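Local coordinates for methyltransferase (Pectobacterium atrosepticum SCRI1043, PDB 2P7I), which probably transfers methyl groups from S-adenosylmethionine to a substrate not yet identified, at residues G156-H160 / N161-T165. Sequence-based numbering, arbitrary orientation.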
# COMPACT_ATOMS: atom_id res chain seq x y z
N GLY B 156 19.15 1.00 -9.35
CA GLY B 156 20.48 0.62 -8.91
C GLY B 156 21.39 1.73 -8.44
O GLY B 156 22.57 1.49 -8.25
N ILE B 157 20.85 2.93 -8.24
CA ILE B 157 21.66 4.08 -7.77
C ILE B 157 21.86 3.95 -6.26
O ILE B 157 22.83 4.42 -5.71
CB ILE B 157 20.92 5.37 -8.05
CG1 ILE B 157 20.85 5.61 -9.54
CG2 ILE B 157 21.58 6.58 -7.37
CD1 ILE B 157 19.86 6.71 -9.84
N ILE B 158 20.90 3.31 -5.59
CA ILE B 158 20.96 3.08 -4.15
C ILE B 158 20.77 1.58 -3.95
O ILE B 158 19.92 0.98 -4.60
CB ILE B 158 19.83 3.87 -3.41
CG1 ILE B 158 19.96 5.36 -3.69
CG2 ILE B 158 19.86 3.60 -1.90
CD1 ILE B 158 18.92 6.24 -3.06
N SER B 159 21.52 0.96 -3.05
CA SER B 159 21.52 -0.50 -3.02
C SER B 159 20.21 -1.06 -2.53
O SER B 159 19.71 -2.04 -3.08
CB SER B 159 22.65 -1.05 -2.16
OG SER B 159 22.44 -0.72 -0.82
N HIS B 160 19.66 -0.46 -1.47
CA HIS B 160 18.39 -0.92 -0.89
C HIS B 160 17.79 0.24 -0.08
O HIS B 160 18.46 1.24 0.15
CB HIS B 160 18.55 -2.21 -0.04
CG HIS B 160 19.46 -2.05 1.14
ND1 HIS B 160 20.83 -2.00 1.01
CD2 HIS B 160 19.20 -1.92 2.46
CE1 HIS B 160 21.37 -1.80 2.20
NE2 HIS B 160 20.40 -1.79 3.10
N ASN B 161 16.53 0.15 0.32
CA ASN B 161 15.83 1.36 0.78
C ASN B 161 16.53 2.01 1.99
O ASN B 161 16.76 3.23 2.03
CB ASN B 161 14.36 1.04 1.10
CG ASN B 161 13.56 0.57 -0.10
OD1 ASN B 161 14.04 0.47 -1.24
ND2 ASN B 161 12.29 0.25 0.17
N SER B 162 16.90 1.20 2.98
CA SER B 162 17.45 1.71 4.21
C SER B 162 18.95 1.88 4.14
O SER B 162 19.58 2.12 5.15
CB SER B 162 17.12 0.77 5.39
OG SER B 162 17.74 -0.49 5.22
N ALA B 163 19.53 1.71 2.96
CA ALA B 163 20.94 1.98 2.79
C ALA B 163 21.21 3.43 3.13
O ALA B 163 20.35 4.29 3.03
CB ALA B 163 21.43 1.69 1.32
N VAL B 164 22.45 3.69 3.53
CA VAL B 164 22.94 5.07 3.63
C VAL B 164 23.96 5.22 2.50
O VAL B 164 24.94 4.48 2.44
CB VAL B 164 23.65 5.36 5.01
CG1 VAL B 164 24.19 6.80 5.02
CG2 VAL B 164 22.72 5.14 6.19
N THR B 165 23.71 6.14 1.57
CA THR B 165 24.59 6.31 0.43
C THR B 165 25.82 7.07 0.88
O THR B 165 25.91 7.57 1.99
CB THR B 165 23.99 7.12 -0.76
OG1 THR B 165 23.84 8.49 -0.39
CG2 THR B 165 22.62 6.57 -1.20
O HOH W 1 20.34 -1.07 5.85
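A local contact round a turn, with the imidazole of His-160 over the methyl of Ala-163, lies in the surface loop between helices 147-154 and 166-171. The ring and methyl make a CH-pi contact: CB of Ala-163 sits 3.8 Å from the centroid of the His-160 ring, 22° off its normal. Chi1 of 61° sets CG of His-160 between its own backbone N and carbonyl carbon, folding the ring back over the turn that follows. That turn is a type I beta turn from His-160 to Ala-163, closed by the hydrogen bond from Ala-163 N to His-160 O (3.0 Å). Both ring nitrogens are engaged, which should restrain the rotation of the imidazole. ND1 of His-160 shares a 2.8 Å hydrogen bond with OG of Ser-159. In the ring plane, NE2 of His-160 bonds at 2.8 Å to the O of a water that also bonds to OG of Ser-162, bridging the two side chains.

The loop lies within the methyltransferase domain, on the connection that leaves strand 135-142 of the Rossmann-like sheet. It begins with a Schellman motif at Gly-156 and ends at Thr-165, the N-cap of helix 166-171. The Thr-165 side chain caps a backbone N just beyond the loop, while Thr-165 N bonds to OE1 of Glu-168, a capping box. Across the loop, CG2 of Thr-165 packs against CG1 of Ile-158 at 3.8 Å, while CG2 of Ile-158 meets CB of Ala-163 at 4.1 Å. Ile-158 also rests on Arg-149 and Val-153 of the preceding helix. On the second subunit, Asp-180 accepts a hydrogen bond from Asn-161 N, and Arg-184 packs against His-160.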